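Local coordinates for protein probable chitinase A (PDB 4TX8) that probably hydrolyses chitin as a family 18 endochitinase, with a carbohydrate-binding module beside its TIM-barrel domain, at residues I215-E220 and G273-I278; Y260-F265 and V291-N296; N198-L203 and V239-A244. All coordinates share one frame; numbering follows the deposited sequence.

All three contacts belong to the GH18 barrel, whose eight parallel strands close into a ring. Along the chain the order is 198-203, 215-220, 239-244, 260-265, 273-278, 291-296. Contact 1 therefore interlocks with both others. Contacts 1 and 2, centres about 11 Å apart, lie at the C-terminal ends of the strands, around the calcium. Gln292 bonds to Asp218 there, and Tyr275 N probably bonds to Tyr260 O. Contact 3 lies about 16 Å from contact 1 and 27 Å from contact 2, centre to centre. It packs helices 193-210 and 230-246, which flank strand 214-218 in sequence. Ile215 CD1 packs on Leu242 CD2, placing contact 3 in the outer helix layer behind the strand.

Contact 1 of 3, residues I215-E220 and G273-I278; sequences IDLDLE and GAYLPI. With CA (calcium ion), chain D.
The hydroxyl end of Tyr275 reaches the side of Leu217, with OH 3.4 Å from Leu217 CB. The two side chains cross obliquely. Leu217 CD1 is the next atom, 3.8 Å from Tyr275 OH. Glu220 comes to the rim of the ring, where its CB sits near the ring plane, 3.8 Å from Tyr275 CE2. Ile278 CD1, from the same segment as the ring, stands 4.0 Å above one face of Tyr275, over its centre. Residues 215-220 hold the last part of the Asp-x-x-Asp-x-Asp-x-Glu signature of family 18, running from strand 214-218 into the loop that follows it. The signature ends at Glu220, by family likeness probably the position of the catalytic acid. In this crystal Glu220 and Asp218 bind a calcium ion. Glu220 CG lies between the backbone N and the carbonyl carbon (chi1 73°), and a bend at chi2 (-91°) turns the carboxylate to the metal. Glu220 OE2 is 2.4 Å from calcium and OE1 2.6 Å. Asp218 OD1, a water and Ala255 O are the other ligands. Glu220 OE2 also accepts from Glu257 N. A second water accepts from Leu219 N, donates to Glu220 OE1 and weakly to Leu217 O, and lies between them and Tyr275 OH.

Contact 2 of 3, residues Y260-F265 and V291-N296; sequences YVQGGF and VQYYNN
Gln262 meets Val291 and Tyr293 with its amide. Its CB sets out toward segment 291-296. CG is anti to the carbonyl carbon, and a bend at chi2 (95°) swings the amide across to the two partners. Gln262 CD lies 4.0 Å from Tyr293 OH. Gln262 OE1 lies against both methyls of Val291, at 3.8 Å from CG1 and slightly more from CG2. This oxygen is buried and has no hydrogen-bond partner in the model. Gln262 NE2 approaches Tyr293 at the ring edge and gives a weak bond to OH, 2.9 Å long but bent to 118° at the hydrogen. The amide and ring planes are 55° apart. NE2 also donates to Gly319 O, its stronger partner. Val291 touches both Val261 and Gln262 of the loop. Its CG1 stands 3.6 Å above the Tyr293 ring plane, toward the rim. Val291 CG2 is 4.0 Å from Val261 CG2, a plain apolar touch. Loops at the C-terminal ends of the strands form the active-site face of a TIM barrel. Here the loop after strand 251-254 meets the C-terminal part of barrel strand 288-292 and the residues just after it. Helix 313-325 packs Leu323 against Val261 and Gln262, and strand 345-350 brings Phe347 to Tyr293.

Contact 3 of 3, residues N198-L203 and V239-A244; sequences NFVNSL and VKQLKA
Asn198 O is gripped twice by Ser202. The hydroxyl OG of Ser202 donates to Asn198 O over 2.8 Å, and Ser202 N makes the usual helical bond to the same oxygen at 3.0 Å. The two donors come from opposite faces of the carbonyl plane. Ser202 OG is itself bonded to Val149 N, so this turn of helix 193-210 is tied to the short strand 149-150. Ser202 points away from the second helix, and the contact itself is carried by Val200, Leu203, Gln241 and Leu242. Val200 rests on the backbone of the facing helix. Its CG1 lies 4.1 Å from Leu242 CA, and its CG2 is 3.8 Å from Gln241 CB. Beyond CG the Gln241 chain is extended, with NE2 bonded to Gln197 OE1 and OE1 to Ser237 OG. With CG anti to the backbone N (chi1 173°), Leu242 sends one methyl to each neighbour: CD1 stops 3.7 Å from Val200 O, and CD2 touches Leu203 CB at 4.0 Å. The two leucines cross at about a right angle. Leu203 CD1 also lies over one face of the Phe199 ring, 3.4 Å above its plane and toward the rim. Phe199 and Leu203 both pack on Leu181 of strand 176-182, beneath the helices. The axes of the short segments pass 9.0 Å apart and cross at -33°, and the two helices run in roughly the same direction. Successive helices packed side by side round a parallel strand ring are the outer layer of the TIM barrel.

Contact 1 of 3, residues I215-E220 and G273-I278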
loop_
_atom_site.group_PDB
_atom_site.type_symbol
_atom_site.label_atom_id
_atom_site.label_comp_id
_atom_site.label_asym_id
_atom_site.label_seq_id
_atom_site.Cartn_x
_atom_site.Cartn_y
_atom_site.Cartn_z
ATOM N N ILE A 215 8.749 -3.841 -8.101
ATOM C CA ILE A 215 8.966 -2.897 -7.013
ATOM C C ILE A 215 7.799 -1.941 -6.794
ATOM O O ILE A 215 6.977 -1.710 -7.685
ATOM C CB ILE A 215 10.237 -2.051 -7.240
ATOM C CG1 ILE A 215 10.049 -1.110 -8.431
ATOM C CG2 ILE A 215 11.464 -2.946 -7.423
ATOM C CD1 ILE A 215 11.238 -0.203 -8.689
ATOM N N ASP A 216 7.749 -1.393 -5.584
ATOM C CA ASP A 216 6.787 -0.368 -5.209
ATOM C C ASP A 216 7.544 0.876 -4.772
ATOM O O ASP A 216 8.497 0.784 -4.001
ATOM C CB ASP A 216 5.876 -0.866 -4.081
ATOM C CG ASP A 216 4.954 0.220 -3.550
ATOM O OD1 ASP A 216 4.021 0.616 -4.278
ATOM O OD2 ASP A 216 5.159 0.673 -2.403
ATOM N N LEU A 217 7.131 2.039 -5.264
ATOM C CA LEU A 217 7.786 3.280 -4.873
ATOM C C LEU A 217 7.016 3.990 -3.759
ATOM O O LEU A 217 5.946 4.556 -3.981
ATOM C CB LEU A 217 7.946 4.204 -6.079
ATOM C CG LEU A 217 8.631 3.585 -7.300
ATOM C CD1 LEU A 217 8.715 4.600 -8.427
ATOM C CD2 LEU A 217 10.017 3.053 -6.939
ATOM N N ASP A 218 7.574 3.946 -2.557
ATOM C CA ASP A 218 6.990 4.605 -1.396
ATOM C C ASP A 218 8.077 5.447 -0.743
ATOM O O ASP A 218 8.239 5.438 0.474
ATOM C CB ASP A 218 6.428 3.564 -0.421
ATOM C CG ASP A 218 5.627 4.184 0.711
ATOM O OD1 ASP A 218 5.179 5.338 0.572
ATOM O OD2 ASP A 218 5.442 3.510 1.743
ATOM N N LEU A 219 8.831 6.170 -1.564
ATOM C CA LEU A 219 10.102 6.738 -1.124
ATOM C C LEU A 219 10.176 8.261 -1.153
ATOM O O LEU A 219 11.236 8.833 -0.903
ATOM C CB LEU A 219 11.235 6.168 -1.987
ATOM C CG LEU A 219 11.017 6.079 -3.507
ATOM C CD1 LEU A 219 10.890 7.446 -4.172
ATOM C CD2 LEU A 219 12.137 5.286 -4.157
ATOM N N GLU A 220 9.064 8.917 -1.463
ATOM C CA GLU A 220 9.115 10.332 -1.817
ATOM C C GLU A 220 9.465 11.250 -0.647
ATOM O O GLU A 220 10.019 12.329 -0.845
ATOM C CB GLU A 220 7.785 10.775 -2.434
ATOM C CG GLU A 220 6.629 10.900 -1.454
ATOM C CD GLU A 220 5.824 9.623 -1.318
ATOM O OE1 GLU A 220 6.352 8.538 -1.648
ATOM O OE2 GLU A 220 4.654 9.713 -0.886
ATOM N N GLY A 273 2.669 18.388 -6.646
ATOM C CA GLY A 273 2.668 18.010 -8.048
ATOM C C GLY A 273 3.973 17.392 -8.522
ATOM O O GLY A 273 4.112 17.057 -9.697
ATOM N N ALA A 274 4.926 17.221 -7.607
ATOM C CA ALA A 274 6.288 16.837 -7.980
ATOM C C ALA A 274 6.387 15.425 -8.554
ATOM O O ALA A 274 7.357 15.098 -9.235
ATOM C CB ALA A 274 7.218 16.976 -6.781
ATOM N N TYR A 275 5.388 14.591 -8.285
ATOM C CA TYR A 275 5.410 13.205 -8.746
ATOM C C TYR A 275 4.848 13.036 -10.154
ATOM O O TYR A 275 5.020 11.984 -10.771
ATOM C CB TYR A 275 4.623 12.315 -7.784
ATOM C CG TYR A 275 5.312 11.020 -7.437
ATOM C CD1 TYR A 275 5.155 9.889 -8.228
ATOM C CD2 TYR A 275 6.120 10.927 -6.311
ATOM C CE1 TYR A 275 5.785 8.701 -7.904
ATOM C CE2 TYR A 275 6.751 9.748 -5.982
ATOM C CZ TYR A 275 6.582 8.637 -6.780
ATOM O OH TYR A 275 7.214 7.462 -6.448
ATOM N N LEU A 276 4.170 14.062 -10.661
ATOM C CA LEU A 276 3.444 13.935 -11.926
ATOM C C LEU A 276 4.332 13.590 -13.139
ATOM O O LEU A 276 3.945 12.754 -13.955
ATOM C CB LEU A 276 2.641 15.212 -12.203
ATOM C CG LEU A 276 1.527 15.528 -11.194
ATOM C CD1 LEU A 276 0.938 16.907 -11.441
ATOM C CD2 LEU A 276 0.432 14.470 -11.223
ATOM N N PRO A 277 5.518 14.216 -13.272
ATOM C CA PRO A 277 6.328 13.763 -14.412
ATOM C C PRO A 277 6.903 12.355 -14.227
ATOM O O PRO A 277 7.237 11.705 -15.216
ATOM C CB PRO A 277 7.449 14.809 -14.491
ATOM C CG PRO A 277 7.473 15.463 -13.162
ATOM C CD PRO A 277 6.076 15.429 -12.647
ATOM N N ILE A 278 7.006 11.885 -12.987
ATOM C CA ILE A 278 7.450 10.516 -12.731
ATOM C C ILE A 278 6.396 9.523 -13.224
ATOM O O ILE A 278 6.713 8.551 -13.912
ATOM C CB ILE A 278 7.733 10.276 -11.234
ATOM C CG1 ILE A 278 8.866 11.188 -10.756
ATOM C CG2 ILE A 278 8.076 8.813 -10.978
ATOM C CD1 ILE A 278 9.120 11.122 -9.261
HETATM CA CA CA D . 4.463 7.443 -0.247
HETATM O O HOH W 1 7.247 7.113 -3.934
HETATM O O HOH W 2 5.027 8.206 2.117
#

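Contact 2 of 3, residues Y260-F265 and V291-N296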
loop_
_atom_site.group_PDB
_atom_site.type_symbol
_atom_site.label_atom_id
_atom_site.label_comp_id
_atom_site.label_asym_id
_atom_site.label_seq_id
_atom_site.Cartn_x
_atom_site.Cartn_y
_atom_site.Cartn_z
ATOM N N TYR A 260 1.724 15.148 -3.640
ATOM C CA TYR A 260 2.711 14.931 -4.697
ATOM C C TYR A 260 2.067 14.690 -6.058
ATOM O O TYR A 260 2.738 14.766 -7.089
ATOM C CB TYR A 260 3.614 13.742 -4.356
ATOM C CG TYR A 260 4.545 13.970 -3.188
ATOM C CD1 TYR A 260 4.095 13.833 -1.879
ATOM C CD2 TYR A 260 5.875 14.309 -3.392
ATOM C CE1 TYR A 260 4.949 14.034 -0.805
ATOM C CE2 TYR A 260 6.734 14.511 -2.328
ATOM C CZ TYR A 260 6.266 14.374 -1.038
ATOM O OH TYR A 260 7.120 14.576 0.020
ATOM N N VAL A 261 0.772 14.384 -6.063
ATOM C CA VAL A 261 0.081 14.041 -7.301
ATOM C C VAL A 261 -1.062 15.018 -7.587
ATOM O O VAL A 261 -0.870 16.004 -8.299
ATOM C CB VAL A 261 -0.454 12.596 -7.255
ATOM C CG1 VAL A 261 -1.049 12.193 -8.599
ATOM C CG2 VAL A 261 0.671 11.645 -6.884
ATOM N N GLN A 262 -2.240 14.758 -7.024
ATOM C CA GLN A 262 -3.405 15.597 -7.292
ATOM C C GLN A 262 -3.214 17.020 -6.771
ATOM O O GLN A 262 -3.885 17.946 -7.230
ATOM C CB GLN A 262 -4.666 14.978 -6.687
ATOM C CG GLN A 262 -5.093 13.664 -7.346
ATOM C CD GLN A 262 -4.562 12.441 -6.615
ATOM O OE1 GLN A 262 -3.600 12.533 -5.853
ATOM N NE2 GLN A 262 -5.197 11.291 -6.838
ATOM N N GLY A 263 -2.294 17.195 -5.826
ATOM C CA GLY A 263 -1.948 18.517 -5.333
ATOM C C GLY A 263 -1.503 19.455 -6.444
ATOM O O GLY A 263 -1.672 20.670 -6.347
ATOM N N GLY A 264 -0.944 18.882 -7.508
ATOM C CA GLY A 264 -0.486 19.648 -8.655
ATOM C C GLY A 264 -1.573 20.461 -9.332
ATOM O O GLY A 264 -1.289 21.454 -10.005
ATOM N N PHE A 265 -2.821 20.035 -9.164
ATOM C CA PHE A 265 -3.967 20.755 -9.714
ATOM C C PHE A 265 -4.052 22.157 -9.130
ATOM O O PHE A 265 -4.460 23.103 -9.795
ATOM C CB PHE A 265 -5.260 19.980 -9.434
ATOM C CG PHE A 265 -6.518 20.708 -9.838
ATOM C CD1 PHE A 265 -6.657 21.232 -11.113
ATOM C CD2 PHE A 265 -7.574 20.839 -8.947
ATOM C CE1 PHE A 265 -7.820 21.895 -11.486
ATOM C CE2 PHE A 265 -8.738 21.496 -9.314
ATOM C CZ PHE A 265 -8.861 22.025 -10.589
ATOM N N VAL A 291 -2.531 6.107 -4.646
ATOM C CA VAL A 291 -2.205 7.293 -3.874
ATOM C C VAL A 291 -2.640 7.106 -2.423
ATOM O O VAL A 291 -3.674 6.503 -2.140
ATOM C CB VAL A 291 -2.862 8.548 -4.495
ATOM C CG1 VAL A 291 -2.963 9.686 -3.492
ATOM C CG2 VAL A 291 -2.086 8.986 -5.727
ATOM N N GLN A 292 -1.818 7.592 -1.502
ATOM C CA GLN A 292 -2.146 7.538 -0.088
ATOM C C GLN A 292 -3.081 8.690 0.265
ATOM O O GLN A 292 -2.680 9.851 0.288
ATOM C CB GLN A 292 -0.867 7.576 0.757
ATOM C CG GLN A 292 0.039 6.361 0.525
ATOM C CD GLN A 292 1.443 6.528 1.088
ATOM O OE1 GLN A 292 1.796 7.581 1.612
ATOM N NE2 GLN A 292 2.249 5.478 0.984
ATOM N N TYR A 293 -4.341 8.364 0.518
ATOM C CA TYR A 293 -5.311 9.380 0.898
ATOM C C TYR A 293 -5.415 9.470 2.414
ATOM O O TYR A 293 -6.509 9.430 2.979
ATOM C CB TYR A 293 -6.672 9.080 0.270
ATOM C CG TYR A 293 -6.625 9.096 -1.238
ATOM C CD1 TYR A 293 -6.676 10.293 -1.938
ATOM C CD2 TYR A 293 -6.518 7.916 -1.964
ATOM C CE1 TYR A 293 -6.622 10.315 -3.323
ATOM C CE2 TYR A 293 -6.465 7.929 -3.343
ATOM C CZ TYR A 293 -6.520 9.129 -4.018
ATOM O OH TYR A 293 -6.468 9.138 -5.394
ATOM N N TYR A 294 -4.265 9.584 3.071
ATOM C CA TYR A 294 -4.243 9.772 4.518
ATOM C C TYR A 294 -3.056 10.619 4.955
ATOM O O TYR A 294 -2.102 10.809 4.196
ATOM C CB TYR A 294 -4.228 8.424 5.253
ATOM C CG TYR A 294 -3.298 7.359 4.694
ATOM C CD1 TYR A 294 -3.695 6.555 3.631
ATOM C CD2 TYR A 294 -2.044 7.130 5.253
ATOM C CE1 TYR A 294 -2.866 5.573 3.124
ATOM C CE2 TYR A 294 -1.206 6.144 4.754
ATOM C CZ TYR A 294 -1.625 5.372 3.688
ATOM O OH TYR A 294 -0.810 4.391 3.178
ATOM N N ASN A 295 -3.146 11.131 6.182
ATOM C CA ASN A 295 -2.106 11.949 6.798
ATOM C C ASN A 295 -1.873 13.295 6.116
ATOM O O ASN A 295 -0.921 13.988 6.447
ATOM C CB ASN A 295 -0.772 11.188 6.843
ATOM C CG ASN A 295 -0.767 10.066 7.856
ATOM O OD1 ASN A 295 -1.631 9.992 8.730
ATOM N ND2 ASN A 295 0.223 9.187 7.752
ATOM N N ASN A 296 -2.718 13.681 5.166
ATOM C CA ASN A 296 -2.480 14.943 4.467
ATOM C C ASN A 296 -3.724 15.815 4.292
ATOM O O ASN A 296 -3.776 16.668 3.406
ATOM C CB ASN A 296 -1.839 14.669 3.105
ATOM C CG ASN A 296 -0.390 14.230 3.224
ATOM O OD1 ASN A 296 0.511 15.058 3.354
ATOM N ND2 ASN A 296 -0.161 12.923 3.200
#

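Contact 3 of 3, residues N198-L203 and V239-A244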
loop_
_atom_site.group_PDB
_atom_site.type_symbol
_atom_site.label_atom_id
_atom_site.label_comp_id
_atom_site.label_asym_id
_atom_site.label_seq_id
_atom_site.Cartn_x
_atom_site.Cartn_y
_atom_site.Cartn_z
ATOM N N ASN A 198 24.019 2.117 -9.843
ATOM C CA ASN A 198 24.032 1.361 -8.591
ATOM C C ASN A 198 22.621 0.944 -8.189
ATOM O O ASN A 198 22.399 -0.171 -7.718
ATOM C CB ASN A 198 24.673 2.178 -7.467
ATOM C CG ASN A 198 26.174 2.327 -7.633
ATOM O OD1 ASN A 198 26.812 1.557 -8.351
ATOM N ND2 ASN A 198 26.747 3.316 -6.960
ATOM N N PHE A 199 21.674 1.857 -8.387
ATOM C CA PHE A 199 20.256 1.599 -8.154
ATOM C C PHE A 199 19.788 0.419 -8.988
ATOM O O PHE A 199 19.252 -0.556 -8.464
ATOM C CB PHE A 199 19.439 2.855 -8.482
ATOM C CG PHE A 199 17.953 2.713 -8.262
ATOM C CD1 PHE A 199 17.128 2.238 -9.272
ATOM C CD2 PHE A 199 17.378 3.097 -7.061
ATOM C CE1 PHE A 199 15.764 2.125 -9.081
ATOM C CE2 PHE A 199 16.015 2.987 -6.862
ATOM C CZ PHE A 199 15.205 2.502 -7.876
ATOM N N VAL A 200 20.008 0.519 -10.293
ATOM C CA VAL A 200 19.572 -0.502 -11.236
ATOM C C VAL A 200 20.202 -1.861 -10.935
ATOM O O VAL A 200 19.497 -2.861 -10.794
ATOM C CB VAL A 200 19.907 -0.089 -12.682
ATOM C CG1 VAL A 200 19.741 -1.262 -13.626
ATOM C CG2 VAL A 200 19.031 1.082 -13.110
ATOM N N ASN A 201 21.527 -1.888 -10.824
ATOM C CA ASN A 201 22.248 -3.139 -10.621
ATOM C C ASN A 201 21.909 -3.827 -9.298
ATOM O O ASN A 201 21.658 -5.030 -9.275
ATOM C CB ASN A 201 23.758 -2.903 -10.706
ATOM C CG ASN A 201 24.209 -2.509 -12.102
ATOM O OD1 ASN A 201 23.522 -2.775 -13.089
ATOM N ND2 ASN A 201 25.374 -1.878 -12.191
ATOM N N SER A 202 21.896 -3.074 -8.200
ATOM C CA SER A 202 21.663 -3.687 -6.895
ATOM C C SER A 202 20.235 -4.228 -6.778
ATOM O O SER A 202 20.028 -5.315 -6.236
ATOM C CB SER A 202 21.959 -2.698 -5.759
ATOM O OG SER A 202 21.065 -1.600 -5.766
ATOM N N LEU A 203 19.257 -3.487 -7.297
ATOM C CA LEU A 203 17.866 -3.945 -7.265
ATOM C C LEU A 203 17.658 -5.160 -8.163
ATOM O O LEU A 203 16.877 -6.057 -7.837
ATOM C CB LEU A 203 16.912 -2.827 -7.679
ATOM C CG LEU A 203 16.349 -1.977 -6.541
ATOM C CD1 LEU A 203 15.502 -0.855 -7.101
ATOM C CD2 LEU A 203 15.536 -2.837 -5.579
ATOM N N VAL A 239 14.134 3.171 -13.298
ATOM C CA VAL A 239 13.108 2.134 -13.313
ATOM C C VAL A 239 13.009 1.497 -14.701
ATOM O O VAL A 239 12.894 0.279 -14.824
ATOM C CB VAL A 239 11.736 2.693 -12.877
ATOM C CG1 VAL A 239 10.654 1.639 -13.023
ATOM C CG2 VAL A 239 11.804 3.175 -11.433
ATOM N N LYS A 240 13.085 2.322 -15.742
ATOM C CA LYS A 240 13.075 1.830 -17.118
ATOM C C LYS A 240 14.240 0.881 -17.404
ATOM O O LYS A 240 14.061 -0.149 -18.058
ATOM C CB LYS A 240 13.113 2.998 -18.100
ATOM C CG LYS A 240 11.813 3.771 -18.203
ATOM C CD LYS A 240 12.031 5.072 -18.955
ATOM C CE LYS A 240 11.274 5.104 -20.274
ATOM N NZ LYS A 240 9.811 5.293 -20.076
ATOM N N GLN A 241 15.427 1.233 -16.915
ATOM C CA GLN A 241 16.621 0.409 -17.120
ATOM C C GLN A 241 16.509 -0.903 -16.357
ATOM O O GLN A 241 16.891 -1.959 -16.858
ATOM C CB GLN A 241 17.883 1.160 -16.689
ATOM C CG GLN A 241 18.283 2.298 -17.619
ATOM C CD GLN A 241 19.517 3.040 -17.135
ATOM O OE1 GLN A 241 19.493 4.258 -16.954
ATOM N NE2 GLN A 241 20.605 2.308 -16.931
ATOM N N LEU A 242 15.983 -0.819 -15.139
ATOM C CA LEU A 242 15.773 -1.995 -14.309
ATOM C C LEU A 242 14.791 -2.956 -14.968
ATOM O O LEU A 242 15.050 -4.155 -15.044
ATOM C CB LEU A 242 15.267 -1.590 -12.922
ATOM C CG LEU A 242 14.854 -2.743 -12.002
ATOM C CD1 LEU A 242 16.009 -3.710 -11.799
ATOM C CD2 LEU A 242 14.352 -2.218 -10.665
ATOM N N LYS A 243 13.667 -2.428 -15.446
ATOM C CA LYS A 243 12.662 -3.272 -16.084
ATOM C C LYS A 243 13.198 -3.916 -17.360
ATOM O O LYS A 243 12.882 -5.068 -17.658
ATOM C CB LYS A 243 11.395 -2.476 -16.401
ATOM C CG LYS A 243 10.441 -3.228 -17.322
ATOM C CD LYS A 243 9.139 -2.489 -17.539
ATOM C CE LYS A 243 8.201 -3.303 -18.414
ATOM N NZ LYS A 243 6.817 -2.764 -18.361
ATOM N N ALA A 244 14.007 -3.172 -18.108
ATOM C CA ALA A 244 14.612 -3.698 -19.328
ATOM C C ALA A 244 15.423 -4.955 -19.027
ATOM O O ALA A 244 15.403 -5.917 -19.795
ATOM C CB ALA A 244 15.488 -2.644 -19.994
#